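Local coordinates for protein xylulose kinase (Escherichia coli, PDB 2ITM) that phosphorylates D-xylulose to D-xylulose 5-phosphate at the expense of ATP, working as a homodimeric sugar kinase of the FGGY family, at residues 176-184 against 194-204. Numbering follows the deposited sequence.
Sequences WLDVAKRDW and LSRDQMPALYE. With SO4 (sulfate ion), chain D.
Met199 of segment 194-204 packs between Trp176 and Trp184, and its side chain can be followed atom by atom. CB sits over one face of the Trp184 indole, 3.8 Å from the centroid of its six-membered ring, a CH-pi contact. CG follows along the same face. A bend at chi2 (-76°) keeps SD over that six-membered ring while bringing it 3.4 Å from Trp176 CE3, so the sulfur makes Met-aromatic contacts with both indoles. CE ends over a face of Trp176, and Leu194 CD1 approaches Trp176 CZ2 obliquely. On the opposite face of Trp184, Leu202 CD1 lies 3.4 Å from the centroid of the five-membered ring, and Leu177 CD1 touches that methyl. At the ring edge NE1 makes a weak hydrogen bond to Pro200 O.

Trp184 lies on strand 183-184 of a small antiparallel hairpin, and Trp176 immediately precedes its other strand, 177-178; Arg182 and Asp183 face Asp178 in a G1 beta bulge. Strand 201-203 pairs in parallel with 165-167 in the FGGY N-terminal domain.

Beyond the apolar centre two salt bridges join the segments. Arg182 meets Glu204 side-on and nearly coplanar, NE to OE2 and NH2 to OE1 both 2.8 Å, each on a syn lone pair. Arg196 NH2 donates to both Asp183 oxygens, OD1 at 2.7 Å, with the planes 61° apart; that nitrogen and NE also hold O2 of a sulfate, most likely picked up from the crystallisation solution.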
ATOM      1  N   TRP A 176      -5.881 -37.601 -16.321  1.00 31.33           N
ATOM      2  CA  TRP A 176      -5.881 -38.772 -17.176  1.00 29.31           C
ATOM      3  C   TRP A 176      -7.284 -39.331 -17.303  1.00 30.92           C
ATOM      4  O   TRP A 176      -7.537 -40.205 -18.116  1.00 33.61           O
ATOM      5  CB  TRP A 176      -4.933 -39.866 -16.648  1.00 26.56           C
ATOM      6  CG  TRP A 176      -3.477 -39.511 -16.612  1.00 19.82           C
ATOM      7  CD1 TRP A 176      -2.740 -38.980 -17.617  1.00 24.11           C
ATOM      8  CD2 TRP A 176      -2.588 -39.663 -15.503  1.00 24.89           C
ATOM      9  NE1 TRP A 176      -1.443 -38.798 -17.213  1.00 24.67           N
ATOM     10  CE2 TRP A 176      -1.326 -39.218 -15.912  1.00 29.89           C
ATOM     11  CE3 TRP A 176      -2.736 -40.130 -14.199  1.00 20.66           C
ATOM     12  CZ2 TRP A 176      -0.219 -39.231 -15.073  1.00 25.44           C
ATOM     13  CZ3 TRP A 176      -1.641 -40.138 -13.374  1.00 33.69           C
ATOM     14  CH2 TRP A 176      -0.397 -39.691 -13.812  1.00 21.73           C
ATOM     15  N   LEU A 177      -8.193 -38.829 -16.473  1.00 37.69           N
ATOM     16  CA  LEU A 177      -9.573 -39.292 -16.475  1.00 24.89           C
ATOM     17  C   LEU A 177     -10.482 -38.590 -17.476  1.00 30.12           C
ATOM     18  O   LEU A 177     -10.491 -37.377 -17.593  1.00 29.96           O
ATOM     19  CB  LEU A 177     -10.186 -39.240 -15.083  1.00 25.17           C
ATOM     20  CG  LEU A 177     -11.503 -40.022 -14.963  1.00 32.02           C
ATOM     21  CD1 LEU A 177     -11.249 -41.495 -14.756  1.00 31.95           C
ATOM     22  CD2 LEU A 177     -12.369 -39.455 -13.872  1.00 20.99           C
ATOM     23  N   ASP A 178     -11.260 -39.382 -18.189  1.00 28.56           N
ATOM     24  CA  ASP A 178     -12.392 -38.862 -18.917  1.00 35.86           C
ATOM     25  C   ASP A 178     -13.575 -38.637 -17.993  1.00 24.55           C
ATOM     26  O   ASP A 178     -14.255 -39.570 -17.620  1.00 33.05           O
ATOM     27  CB  ASP A 178     -12.780 -39.816 -20.046  1.00 30.04           C
ATOM     28  CG  ASP A 178     -13.809 -39.218 -20.970  1.00 40.44           C
ATOM     29  OD1 ASP A 178     -14.847 -38.741 -20.491  1.00 35.33           O
ATOM     30  OD2 ASP A 178     -13.658 -39.184 -22.197  1.00 56.59           O
ATOM     31  N   VAL A 179     -13.812 -37.386 -17.640  1.00 32.95           N
ATOM     32  CA  VAL A 179     -14.678 -37.061 -16.524  1.00 34.17           C
ATOM     33  C   VAL A 179     -16.144 -37.348 -16.828  1.00 40.40           C
ATOM     34  O   VAL A 179     -16.889 -37.754 -15.954  1.00 35.56           O
ATOM     35  CB  VAL A 179     -14.496 -35.616 -16.071  1.00 36.63           C
ATOM     36  CG1 VAL A 179     -15.528 -35.246 -15.047  1.00 19.05           C
ATOM     37  CG2 VAL A 179     -13.112 -35.405 -15.528  1.00 28.36           C
ATOM     38  N   ALA A 180     -16.538 -37.144 -18.078  1.00 42.71           N
ATOM     39  CA  ALA A 180     -17.851 -37.553 -18.572  1.00 29.13           C
ATOM     40  C   ALA A 180     -18.095 -39.040 -18.419  1.00 31.72           C
ATOM     41  O   ALA A 180     -19.154 -39.451 -18.040  1.00 30.95           O
ATOM     42  CB  ALA A 180     -18.024 -37.142 -20.017  1.00 30.23           C
ATOM     43  N   LYS A 181     -17.085 -39.837 -18.727  1.00 33.76           N
ATOM     44  CA  LYS A 181     -17.257 -41.290 -18.862  1.00 36.49           C
ATOM     45  C   LYS A 181     -16.883 -42.050 -17.601  1.00 32.72           C
ATOM     46  O   LYS A 181     -17.074 -43.249 -17.518  1.00 32.32           O
ATOM     47  CB  LYS A 181     -16.480 -41.823 -20.064  1.00 48.38           C
ATOM     48  CG  LYS A 181     -16.921 -41.246 -21.393  1.00 45.57           C
ATOM     49  CD  LYS A 181     -16.597 -42.183 -22.536  1.00 73.40           C
ATOM     50  CE  LYS A 181     -16.642 -41.473 -23.878  1.00 57.43           C
ATOM     51  NZ  LYS A 181     -15.717 -42.080 -24.845  1.00 47.15           N
ATOM     52  N   ARG A 182     -16.359 -41.337 -16.616  1.00 38.92           N
ATOM     53  CA  ARG A 182     -15.945 -41.945 -15.359  1.00 37.95           C
ATOM     54  C   ARG A 182     -14.978 -43.099 -15.592  1.00 35.03           C
ATOM     55  O   ARG A 182     -15.055 -44.132 -14.949  1.00 33.17           O
ATOM     56  CB  ARG A 182     -17.138 -42.374 -14.540  1.00 30.76           C
ATOM     57  CG  ARG A 182     -18.208 -41.292 -14.399  1.00 40.91           C
ATOM     58  CD  ARG A 182     -19.406 -41.657 -13.561  1.00 26.56           C
ATOM     59  NE  ARG A 182     -19.172 -41.487 -12.137  1.00 29.17           N
ATOM     60  CZ  ARG A 182     -19.219 -40.338 -11.492  1.00 30.60           C
ATOM     61  NH1 ARG A 182     -19.486 -39.199 -12.129  1.00 31.82           N
ATOM     62  NH2 ARG A 182     -18.979 -40.307 -10.198  1.00 48.19           N
ATOM     63  N   ASP A 183     -14.059 -42.895 -16.523  1.00 33.46           N
ATOM     64  CA  ASP A 183     -13.081 -43.907 -16.897  1.00 33.08           C
ATOM     65  C   ASP A 183     -11.836 -43.228 -17.470  1.00 23.84           C
ATOM     66  O   ASP A 183     -11.909 -42.118 -17.961  1.00 33.59           O
ATOM     67  CB  ASP A 183     -13.698 -44.882 -17.907  1.00 33.18           C
ATOM     68  CG  ASP A 183     -12.772 -46.013 -18.282  1.00 44.04           C
ATOM     69  OD1 ASP A 183     -11.910 -46.387 -17.471  1.00 38.52           O
ATOM     70  OD2 ASP A 183     -12.835 -46.585 -19.376  1.00 34.02           O
ATOM     71  N   TRP A 184     -10.701 -43.908 -17.395  1.00 30.45           N
ATOM     72  CA  TRP A 184      -9.463 -43.375 -17.924  1.00 30.09           C
ATOM     73  C   TRP A 184      -9.585 -43.003 -19.401  1.00 33.21           C
ATOM     74  O   TRP A 184     -10.377 -43.581 -20.127  1.00 35.57           O
ATOM     75  CB  TRP A 184      -8.294 -44.340 -17.703  1.00 33.72           C
ATOM     76  CG  TRP A 184      -8.055 -44.801 -16.277  1.00 20.64           C
ATOM     77  CD1 TRP A 184      -8.236 -46.046 -15.797  1.00 21.04           C
ATOM     78  CD2 TRP A 184      -7.556 -44.027 -15.179  1.00 30.05           C
ATOM     79  NE1 TRP A 184      -7.906 -46.108 -14.470  1.00 29.67           N
ATOM     80  CE2 TRP A 184      -7.483 -44.878 -14.065  1.00 29.42           C
ATOM     81  CE3 TRP A 184      -7.161 -42.699 -15.024  1.00 32.38           C
ATOM     82  CZ2 TRP A 184      -7.045 -44.447 -12.830  1.00 30.19           C
ATOM     83  CZ3 TRP A 184      -6.727 -42.281 -13.794  1.00 28.18           C
ATOM     84  CH2 TRP A 184      -6.671 -43.146 -12.716  1.00 35.91           C
ATOM     85  N   LEU A 194       1.930 -43.317 -20.952  1.00 32.78           N
ATOM     86  CA  LEU A 194       1.508 -44.190 -19.891  1.00 33.65           C
ATOM     87  C   LEU A 194       0.416 -45.062 -20.445  1.00 34.61           C
ATOM     88  O   LEU A 194      -0.066 -44.833 -21.537  1.00 31.16           O
ATOM     89  CB  LEU A 194       1.013 -43.376 -18.710  1.00 21.68           C
ATOM     90  CG  LEU A 194       2.093 -42.525 -18.055  1.00 46.25           C
ATOM     91  CD1 LEU A 194       1.545 -41.608 -16.999  1.00 26.86           C
ATOM     92  CD2 LEU A 194       3.199 -43.377 -17.507  1.00 29.80           C
ATOM     93  N   SER A 195       0.047 -46.079 -19.690  1.00 31.54           N
ATOM     94  CA  SER A 195      -1.068 -46.898 -20.050  1.00 40.93           C
ATOM     95  C   SER A 195      -1.918 -47.191 -18.823  1.00 26.25           C
ATOM     96  O   SER A 195      -1.514 -46.932 -17.704  1.00 31.40           O
ATOM     97  CB  SER A 195      -0.613 -48.196 -20.677  1.00 33.32           C
ATOM     98  OG  SER A 195      -0.040 -49.044 -19.711  1.00 49.42           O
ATOM     99  N   ARG A 196      -3.098 -47.744 -19.068  1.00 42.33           N
ATOM    100  CA  ARG A 196      -4.042 -48.104 -18.021  1.00 45.96           C
ATOM    101  C   ARG A 196      -3.426 -49.045 -17.000  1.00 37.04           C
ATOM    102  O   ARG A 196      -3.814 -49.054 -15.847  1.00 38.55           O
ATOM    103  CB  ARG A 196      -5.287 -48.741 -18.641  1.00 44.51           C
ATOM    104  CG  ARG A 196      -5.854 -47.978 -19.809  1.00 67.51           C
ATOM    105  CD  ARG A 196      -7.071 -48.608 -20.445  1.00 63.97           C
ATOM    106  NE  ARG A 196      -8.179 -48.702 -19.512  1.00 64.90           N
ATOM    107  CZ  ARG A 196      -9.224 -47.898 -19.514  1.00 48.67           C
ATOM    108  NH1 ARG A 196      -9.326 -46.933 -20.408  1.00 50.96           N
ATOM    109  NH2 ARG A 196     -10.176 -48.066 -18.623  1.00 73.67           N
ATOM    110  N   ASP A 197      -2.458 -49.829 -17.452  1.00 39.64           N
ATOM    111  CA  ASP A 197      -1.734 -50.760 -16.605  1.00 41.19           C
ATOM    112  C   ASP A 197      -0.948 -50.040 -15.521  1.00 40.66           C
ATOM    113  O   ASP A 197      -0.599 -50.626 -14.509  1.00 33.49           O
ATOM    114  CB  ASP A 197      -0.772 -51.598 -17.453  1.00 50.37           C
ATOM    115  CG  ASP A 197      -1.432 -52.173 -18.693  1.00 79.46           C
ATOM    116  OD1 ASP A 197      -2.055 -53.245 -18.591  1.00106.52           O
ATOM    117  OD2 ASP A 197      -1.379 -51.628 -19.810  1.00 77.86           O
ATOM    118  N   GLN A 198      -0.668 -48.767 -15.750  1.00 28.71           N
ATOM    119  CA  GLN A 198       0.040 -47.971 -14.763  1.00 30.76           C
ATOM    120  C   GLN A 198      -0.883 -47.173 -13.846  1.00 14.60           C
ATOM    121  O   GLN A 198      -0.420 -46.467 -12.978  1.00 28.94           O
ATOM    122  CB  GLN A 198       1.079 -47.069 -15.429  1.00 21.24           C
ATOM    123  CG  GLN A 198       2.327 -47.785 -15.851  1.00 40.93           C
ATOM    124  CD  GLN A 198       2.957 -47.169 -17.055  1.00 39.71           C
ATOM    125  OE1 GLN A 198       2.292 -46.917 -18.045  1.00 36.10           O
ATOM    126  NE2 GLN A 198       4.243 -46.920 -16.978  1.00 23.36           N
ATOM    127  N   MET A 199      -2.185 -47.309 -14.049  1.00 28.30           N
ATOM    128  CA  MET A 199      -3.189 -46.705 -13.182  1.00 24.24           C
ATOM    129  C   MET A 199      -3.837 -47.714 -12.232  1.00 33.53           C
ATOM    130  O   MET A 199      -3.952 -48.882 -12.558  1.00 27.08           O
ATOM    131  CB  MET A 199      -4.292 -46.062 -14.011  1.00 27.89           C
ATOM    132  CG  MET A 199      -3.837 -45.100 -15.071  1.00 30.23           C
ATOM    133  SD  MET A 199      -3.337 -43.512 -14.425  1.00 31.65           S
ATOM    134  CE  MET A 199      -1.592 -43.675 -14.587  1.00 16.23           C
ATOM    135  N   PRO A 200      -4.290 -47.239 -11.077  1.00 19.12           N
ATOM    136  CA  PRO A 200      -5.170 -48.018 -10.214  1.00 21.48           C
ATOM    137  C   PRO A 200      -6.510 -48.310 -10.869  1.00 20.12           C
ATOM    138  O   PRO A 200      -6.904 -47.629 -11.793  1.00 30.31           O
ATOM    139  CB  PRO A 200      -5.361 -47.095  -9.010  1.00 22.97           C
ATOM    140  CG  PRO A 200      -5.258 -45.765  -9.559  1.00 22.60           C
ATOM    141  CD  PRO A 200      -4.219 -45.844 -10.629  1.00 25.29           C
ATOM    142  N   ALA A 201      -7.189 -49.327 -10.372  1.00 27.07           N
ATOM    143  CA  ALA A 201      -8.604 -49.536 -10.635  1.00 33.51           C
ATOM    144  C   ALA A 201      -9.491 -48.420 -10.095  1.00 22.21           C
ATOM    145  O   ALA A 201      -9.237 -47.872  -9.047  1.00 24.40           O
ATOM    146  CB  ALA A 201      -9.032 -50.876 -10.091  1.00 34.45           C
ATOM    147  N   LEU A 202     -10.520 -48.077 -10.854  1.00 30.27           N
ATOM    148  CA  LEU A 202     -11.408 -46.982 -10.504  1.00 20.93           C
ATOM    149  C   LEU A 202     -12.684 -47.480  -9.853  1.00 31.60           C
ATOM    150  O   LEU A 202     -13.256 -48.449 -10.303  1.00 26.65           O
ATOM    151  CB  LEU A 202     -11.740 -46.147 -11.724  1.00 33.18           C
ATOM    152  CG  LEU A 202     -10.593 -45.398 -12.392  1.00 48.24           C
ATOM    153  CD1 LEU A 202     -10.949 -44.984 -13.798  1.00 36.27           C
ATOM    154  CD2 LEU A 202     -10.167 -44.207 -11.568  1.00 34.70           C
ATOM    155  N   TYR A 203     -13.088 -46.793  -8.814  1.00 29.62           N
ATOM    156  CA  TYR A 203     -14.352 -47.071  -8.163  1.00 28.43           C
ATOM    157  C   TYR A 203     -15.118 -45.778  -7.939  1.00 27.43           C
ATOM    158  O   TYR A 203     -14.572 -44.703  -8.077  1.00 22.83           O
ATOM    159  CB  TYR A 203     -14.120 -47.768  -6.827  1.00 18.63           C
ATOM    160  CG  TYR A 203     -13.527 -49.150  -6.904  1.00 20.02           C
ATOM    161  CD1 TYR A 203     -12.228 -49.346  -7.317  1.00 20.23           C
ATOM    162  CD2 TYR A 203     -14.267 -50.259  -6.550  1.00 40.74           C
ATOM    163  CE1 TYR A 203     -11.683 -50.611  -7.378  1.00 35.00           C
ATOM    164  CE2 TYR A 203     -13.735 -51.520  -6.603  1.00 37.41           C
ATOM    165  CZ  TYR A 203     -12.443 -51.698  -7.019  1.00 33.54           C
ATOM    166  OH  TYR A 203     -11.918 -52.958  -7.074  1.00 28.32           O
ATOM    167  N   GLU A 204     -16.384 -45.894  -7.578  1.00 30.04           N
ATOM    168  CA  GLU A 204     -17.097 -44.791  -6.951  1.00 28.86           C
ATOM    169  C   GLU A 204     -16.766 -44.693  -5.471  1.00 21.40           C
ATOM    170  O   GLU A 204     -16.391 -45.670  -4.859  1.00 29.57           O
ATOM    171  CB  GLU A 204     -18.597 -44.924  -7.172  1.00 22.25           C
ATOM    172  CG  GLU A 204     -19.010 -45.059  -8.620  1.00 26.39           C
ATOM    173  CD  GLU A 204     -18.883 -43.773  -9.406  1.00 28.52           C
ATOM    174  OE1 GLU A 204     -18.756 -42.710  -8.802  1.00 20.54           O
ATOM    175  OE2 GLU A 204     -18.915 -43.833 -10.636  1.00 21.60           O
TER
HETATM  176  S   SO4 D4931      -9.985 -51.543 -17.185  1.00151.70           S
HETATM  177  O1  SO4 D4931     -11.248 -51.603 -16.464  1.00105.93           O
HETATM  178  O2  SO4 D4931      -9.400 -50.213 -17.048  1.00 51.84           O
HETATM  179  O3  SO4 D4931      -9.074 -52.542 -16.642  1.00 62.18           O
HETATM  180  O4  SO4 D4931     -10.245 -51.832 -18.592  1.00114.34           O